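Local coordinates for protein WlaRA, TDP-fucose-3,4-ketoisomerase (PDB 5TPV) that adopts a cupin fold of the WxcM-like family, pairs with a second copy across an extended beta-sheet, and binds thymidine-5'-diphosphate between the two subunits, at residues K9-N12 with I17-V20; Y38-D43 with Y98-D103. All coordinates share one frame; numbering follows the deposited sequence.

Contact 1. Residues K9-N12 with I17-V20. With TYD (thymidine-5'-diphosphate), chain D.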
loop_
_atom_site.group_PDB
_atom_site.type_symbol
_atom_site.label_atom_id
_atom_site.label_comp_id
_atom_site.label_asym_id
_atom_site.label_seq_id
_atom_site.Cartn_x
_atom_site.Cartn_y
_atom_site.Cartn_z
ATOM N N LYS B 9 -10.910 -4.873 9.105
ATOM C CA LYS B 9 -10.980 -4.351 10.461
ATOM C C LYS B 9 -10.199 -3.022 10.466
ATOM O O LYS B 9 -9.009 -3.018 10.120
ATOM C CB LYS B 9 -10.398 -5.340 11.484
ATOM C CG LYS B 9 -10.298 -4.790 12.921
ATOM C CD LYS B 9 -11.071 -5.565 14.004
ATOM C CE LYS B 9 -11.908 -4.694 14.954
ATOM N NZ LYS B 9 -11.271 -3.386 15.299
ATOM N N THR B 10 -10.889 -1.939 10.840
ATOM C CA THR B 10 -10.313 -0.593 10.982
ATOM C C THR B 10 -10.030 -0.214 12.429
ATOM O O THR B 10 -10.775 -0.611 13.347
ATOM C CB THR B 10 -11.210 0.460 10.336
ATOM O OG1 THR B 10 -12.430 0.595 11.072
ATOM C CG2 THR B 10 -11.542 0.098 8.900
ATOM N N ILE B 11 -8.954 0.542 12.637
ATOM C CA ILE B 11 -8.638 1.135 13.934
ATOM C C ILE B 11 -9.006 2.622 13.995
ATOM O O ILE B 11 -8.339 3.508 13.408
ATOM C CB ILE B 11 -7.171 0.914 14.308
ATOM C CG1 ILE B 11 -6.834 -0.573 14.296
ATOM C CG2 ILE B 11 -6.899 1.413 15.727
ATOM C CD1 ILE B 11 -5.354 -0.885 14.267
ATOM N N ASN B 12 -10.070 2.893 14.735
ATOM C CA ASN B 12 -10.668 4.225 14.827
ATOM C C ASN B 12 -10.158 4.992 16.021
ATOM O O ASN B 12 -10.559 4.694 17.123
ATOM C CB ASN B 12 -12.177 4.072 14.953
ATOM C CG ASN B 12 -12.763 3.319 13.761
ATOM O OD1 ASN B 12 -12.354 2.205 13.489
ATOM N ND2 ASN B 12 -13.647 3.943 13.016
ATOM N N ILE B 17 -9.036 7.254 10.873
ATOM C CA ILE B 17 -9.143 5.809 10.663
ATOM C C ILE B 17 -7.893 5.273 10.033
ATOM O O ILE B 17 -7.364 5.835 9.055
ATOM C CB ILE B 17 -10.392 5.507 9.846
ATOM C CG1 ILE B 17 -11.575 6.316 10.429
ATOM C CG2 ILE B 17 -10.728 4.012 9.875
ATOM C CD1 ILE B 17 -12.903 6.045 9.734
ATOM N N LEU B 18 -7.400 4.205 10.649
ATOM C CA LEU B 18 -6.206 3.496 10.220
ATOM C C LEU B 18 -6.597 2.109 9.751
ATOM O O LEU B 18 -7.357 1.451 10.469
ATOM C CB LEU B 18 -5.299 3.342 11.401
ATOM C CG LEU B 18 -4.135 2.362 11.320
ATOM C CD1 LEU B 18 -3.100 2.839 10.326
ATOM C CD2 LEU B 18 -3.480 2.248 12.702
ATOM N N ASN B 19 -6.128 1.707 8.562
ATOM C CA ASN B 19 -6.285 0.327 8.029
ATOM C C ASN B 19 -4.945 -0.316 7.888
ATOM O O ASN B 19 -4.130 0.151 7.079
ATOM C CB ASN B 19 -6.862 0.245 6.608
ATOM C CG ASN B 19 -8.342 0.514 6.537
ATOM O OD1 ASN B 19 -8.902 1.152 7.419
ATOM N ND2 ASN B 19 -8.966 0.141 5.426
ATOM N N VAL B 20 -4.734 -1.414 8.603
ATOM C CA VAL B 20 -3.431 -2.086 8.551
ATOM C C VAL B 20 -3.475 -3.351 7.697
ATOM O O VAL B 20 -4.451 -4.113 7.746
ATOM C CB VAL B 20 -2.923 -2.440 9.983
ATOM C CG1 VAL B 20 -1.553 -3.059 9.949
ATOM C CG2 VAL B 20 -2.820 -1.190 10.857
HETATM P PA TYD D . 0.168 4.221 16.610
HETATM O O1A TYD D . 1.354 3.971 15.709
HETATM O O2A TYD D . 0.337 4.165 18.110
HETATM O O3A TYD D . -0.465 5.650 16.226
HETATM P PB TYD D . 0.045 6.446 14.923
HETATM O O1B TYD D . 1.550 6.431 15.051
HETATM O O2B TYD D . -0.580 7.813 15.063
HETATM O O3B TYD D . -0.489 5.632 13.767
HETATM O "O5'" TYD D . -1.002 3.195 16.196
HETATM C "C5'" TYD D . -2.371 3.540 16.397
HETATM C "C4'" TYD D . -3.098 2.376 17.056
HETATM O "O4'" TYD D . -3.410 1.384 16.074
HETATM C "C3'" TYD D . -2.234 1.720 18.122
HETATM O "O3'" TYD D . -2.888 1.789 19.393
HETATM C "C2'" TYD D . -2.064 0.271 17.704
HETATM C "C1'" TYD D . -2.833 0.116 16.400
HETATM N N1 TYD D . -1.920 -0.300 15.334
HETATM C C2 TYD D . -1.857 -1.662 14.961
HETATM O O2 TYD D . -2.583 -2.491 15.549
HETATM N N3 TYD D . -1.034 -2.082 13.990
HETATM C C4 TYD D . -0.247 -1.217 13.343
HETATM O O4 TYD D . 0.519 -1.612 12.438
HETATM C C5 TYD D . -0.293 0.218 13.715
HETATM C C5M TYD D . 0.579 1.224 13.010
HETATM C C6 TYD D . -1.157 0.616 14.726
HETATM O O HOH W 1 -6.821 -1.976 10.631
#
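Ile11 and Leu18 face each other as an antiparallel hydrogen-bonded pair, joined in both directions: Ile11 N reaches Leu18 O at 2.8 Å and Leu18 N reaches Ile11 O at 3.0 Å. Ile11, Leu18 and Val20 share one face, where they meet each other loosely but press closely on the ligand, their branched apolar methyls fitting against its flat base and its sugar. Ile11 CD1 lies 4.0 Å from Leu18 CD2 but 3.4 Å from O2 of thymidine-5'-diphosphate. CG1 of Ile11 is placed beside the backbone N (chi1 -56°), which carries CD1 to the base, while CG2 lies against sugar O4'. Leu18 CD2 comes to 3.5 Å from the same O4', and Val20 offers both methyls to the base.

On the other face the strands pack more tightly on each other. The Ile17 and Thr10 side chains cross at a slant, with Ile17 CG2 3.6 Å from Thr10 CB, and Thr10 CG2 lies close to Asn19 OD1. That oxygen accepts a hydrogen bond from Tyr38 of the second subunit, which closes this face by packing on Thr10 and Ile17. Asn12, beside Ile17, is exposed, as is Lys9, where direct pairing gives way to a water that accepts from Val20 N at 3.0 Å and donates to Lys9 O. The whole is a beta hairpin, strands 3-13 and 16-21, reaching out to line the nucleotide pocket at the cupin subunit interface.

Contact 2. Residues Y38-D43 with Y98-D103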
loop_
_atom_site.group_PDB
_atom_site.type_symbol
_atom_site.label_atom_id
_atom_site.label_comp_id
_atom_site.label_asym_id
_atom_site.label_seq_id
_atom_site.Cartn_x
_atom_site.Cartn_y
_atom_site.Cartn_z
ATOM N N TYR B 38 -3.606 5.279 -10.831
ATOM C CA TYR B 38 -4.380 6.507 -10.672
ATOM C C TYR B 38 -4.343 7.352 -11.958
ATOM O O TYR B 38 -3.694 6.971 -12.944
ATOM C CB TYR B 38 -3.805 7.268 -9.481
ATOM C CG TYR B 38 -2.309 7.591 -9.583
ATOM C CD1 TYR B 38 -1.849 8.797 -10.089
ATOM C CD2 TYR B 38 -1.375 6.712 -9.101
ATOM C CE1 TYR B 38 -0.502 9.076 -10.209
ATOM C CE2 TYR B 38 -0.027 6.992 -9.156
ATOM C CZ TYR B 38 0.408 8.150 -9.725
ATOM O OH TYR B 38 1.800 8.344 -9.742
ATOM N N ASP B 39 -5.073 8.461 -11.943
ATOM C CA ASP B 39 -5.189 9.441 -13.044
ATOM C C ASP B 39 -5.739 8.803 -14.291
ATOM O O ASP B 39 -5.131 8.889 -15.363
ATOM C CB ASP B 39 -3.850 10.116 -13.361
ATOM C CG ASP B 39 -3.491 11.204 -12.372
ATOM O OD1 ASP B 39 -4.191 11.410 -11.347
ATOM O OD2 ASP B 39 -2.464 11.839 -12.637
ATOM N N PHE B 40 -6.862 8.116 -14.112
ATOM C CA PHE B 40 -7.447 7.321 -15.164
ATOM C C PHE B 40 -8.194 8.262 -16.111
ATOM O O PHE B 40 -8.954 9.126 -15.669
ATOM C CB PHE B 40 -8.444 6.317 -14.590
ATOM C CG PHE B 40 -7.818 5.290 -13.696
ATOM C CD1 PHE B 40 -7.267 4.110 -14.232
ATOM C CD2 PHE B 40 -7.781 5.482 -12.323
ATOM C CE1 PHE B 40 -6.723 3.165 -13.402
ATOM C CE2 PHE B 40 -7.270 4.508 -11.486
ATOM C CZ PHE B 40 -6.712 3.367 -12.026
ATOM N N LEU B 41 -7.985 8.083 -17.411
ATOM C CA LEU B 41 -8.814 8.781 -18.411
ATOM C C LEU B 41 -9.985 7.864 -18.736
ATOM O O LEU B 41 -10.033 6.723 -18.232
ATOM C CB LEU B 41 -7.974 9.179 -19.618
ATOM C CG LEU B 41 -6.739 9.968 -19.162
ATOM C CD1 LEU B 41 -5.559 9.922 -20.133
ATOM C CD2 LEU B 41 -7.109 11.399 -18.845
ATOM N N ASP B 42 -10.929 8.364 -19.534
ATOM C CA ASP B 42 -12.319 7.821 -19.634
ATOM C C ASP B 42 -12.543 6.308 -19.823
ATOM O O ASP B 42 -13.411 5.658 -19.235
ATOM C CB ASP B 42 -13.013 8.489 -20.831
ATOM C CG ASP B 42 -13.624 9.814 -20.470
ATOM O OD1 ASP B 42 -14.805 9.999 -20.821
ATOM O OD2 ASP B 42 -12.943 10.642 -19.822
ATOM N N ASP B 43 -11.711 5.782 -20.694
ATOM C CA ASP B 43 -11.869 4.504 -21.364
ATOM C C ASP B 43 -10.780 3.539 -20.888
ATOM O O ASP B 43 -10.569 2.498 -21.490
ATOM C CB ASP B 43 -11.526 4.815 -22.814
ATOM C CG ASP B 43 -10.334 5.782 -22.902
ATOM O OD1 ASP B 43 -10.183 6.632 -21.975
ATOM O OD2 ASP B 43 -9.546 5.689 -23.868
ATOM N N TYR B 98 -11.823 -1.848 -15.328
ATOM C CA TYR B 98 -12.374 -0.881 -16.230
ATOM C C TYR B 98 -13.408 -0.075 -15.442
ATOM O O TYR B 98 -13.613 -0.282 -14.238
ATOM C CB TYR B 98 -12.983 -1.615 -17.425
ATOM C CG TYR B 98 -13.954 -2.661 -17.012
ATOM C CD1 TYR B 98 -15.307 -2.387 -16.928
ATOM C CD2 TYR B 98 -13.523 -3.923 -16.680
ATOM C CE1 TYR B 98 -16.220 -3.353 -16.511
ATOM C CE2 TYR B 98 -14.423 -4.902 -16.275
ATOM C CZ TYR B 98 -15.769 -4.625 -16.206
ATOM O OH TYR B 98 -16.627 -5.615 -15.756
ATOM N N ASN B 99 -13.991 0.897 -16.134
ATOM C CA ASN B 99 -15.008 1.768 -15.593
ATOM C C ASN B 99 -14.477 2.541 -14.409
ATOM O O ASN B 99 -15.155 2.667 -13.367
ATOM C CB ASN B 99 -16.234 0.942 -15.160
ATOM C CG ASN B 99 -17.107 0.513 -16.329
ATOM O OD1 ASN B 99 -16.882 0.910 -17.459
ATOM N ND2 ASN B 99 -18.106 -0.330 -16.048
ATOM N N PHE B 100 -13.244 3.010 -14.522
ATOM C CA PHE B 100 -12.664 3.749 -13.393
ATOM C C PHE B 100 -13.253 5.143 -13.279
ATOM O O PHE B 100 -13.254 5.840 -14.265
ATOM C CB PHE B 100 -11.174 3.968 -13.643
ATOM C CG PHE B 100 -10.359 2.707 -13.619
ATOM C CD1 PHE B 100 -10.055 2.052 -14.801
ATOM C CD2 PHE B 100 -9.935 2.159 -12.400
ATOM C CE1 PHE B 100 -9.291 0.883 -14.793
ATOM C CE2 PHE B 100 -9.185 0.993 -12.383
ATOM C CZ PHE B 100 -8.865 0.341 -13.590
ATOM N N SER B 101 -13.649 5.597 -12.102
ATOM C CA SER B 101 -13.889 7.026 -11.930
ATOM C C SER B 101 -12.599 7.853 -12.096
ATOM O O SER B 101 -11.470 7.334 -12.011
ATOM C CB SER B 101 -14.595 7.293 -10.600
ATOM O OG SER B 101 -13.796 6.947 -9.475
ATOM N N LYS B 102 -12.757 9.143 -12.379
ATOM C CA LYS B 102 -11.617 10.034 -12.670
ATOM C C LYS B 102 -10.756 10.174 -11.431
ATOM O O LYS B 102 -9.559 10.258 -11.539
ATOM C CB LYS B 102 -12.047 11.444 -13.137
ATOM C CG LYS B 102 -13.059 12.162 -12.227
ATOM C CD LYS B 102 -12.789 13.642 -11.908
ATOM C CE LYS B 102 -12.350 13.926 -10.466
ATOM N NZ LYS B 102 -10.876 13.814 -10.222
ATOM N N ASP B 103 -11.383 10.173 -10.271
ATOM C CA ASP B 103 -10.716 10.241 -8.982
ATOM C C ASP B 103 -10.329 8.866 -8.398
ATOM O O ASP B 103 -9.855 8.816 -7.268
ATOM C CB ASP B 103 -11.639 10.943 -7.957
ATOM C CG ASP B 103 -13.024 10.312 -7.826
ATOM O OD1 ASP B 103 -13.790 10.696 -6.908
ATOM O OD2 ASP B 103 -13.375 9.430 -8.622
HETATM O O HOH W 2 -7.345 8.870 -10.566
HETATM O O HOH W 3 -8.456 11.103 -13.595
HETATM O O HOH W 4 -12.055 3.724 -17.080
#
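Phe40 and Phe100 lay their rings against each other in an offset stack, with centroids 3.7 Å apart and planes only 6° from parallel. The displacement sets Phe40 CE1 over the centre of the Phe100 ring and Phe100 CD2 over the centre of the Phe40 ring, so a ring carbon of each lies against the pi face of the other. Phe40 CE1 comes to 3.4 Å from Phe100 CE2. In each residue CG is anti to the carbonyl carbon and beside its own backbone N (chi1 -65° in Phe40), and both CB atoms point toward the other segment, so the rings meet. A CH-pi contact extends the stack, Phe100 CB lying 4.0 Å from the Phe40 ring centroid.

Polar links between the segments run through water, with no direct hydrogen bond. One water accepts from Asp39 N at 2.7 Å and donates to Lys102 O at 2.8 Å; a second joins Phe40 O to the same carbonyl. A third water sits in plane at the edge of the Phe100 ring; it accepts from Phe100 N at 2.9 Å and donates to Asp42 O.

Backbone shape and bonds to neighbouring residues set the loops. Asp39 and Asn99 both adopt left-handed backbone angles, which these two residue types tolerate well, and the Tyr38-Asp39-Phe40 and Tyr98-Asn99-Phe100 stretches have closely similar backbone angles. Ser101 OG donates to Asp103 OD2 at 2.7 Å and accepts a hydrogen bond from Ser64 N, while Asn99 ND2 donates one to Glu66. Flat, buried aromatic surfaces thus supply the direct adhesion between the two loops, and waters satisfy backbone groups that do not meet, a join resting on dispersion and shape more than on charge.

In the fold
Contact 1 lies on the hairpin that projects from the body of the subunit, whereas contact 2 joins two loops on the body itself. Their centres are 26 Å apart, and their nearest atoms about 15 Å, so they do not touch. Dimerisation relates them: the hairpin of each chain joins the sheet of its partner, so Ile17 and Ser16 of the second subunit pack on Asp39 and Phe40 of contact 2. Contact 1 touches a thymidine-5'-diphosphate that is also held by Arg33, Arg46 and His49 of the second subunit. The Phe100 side chain is about 8 Å from a different copy of the ligand, close to that site without lining it.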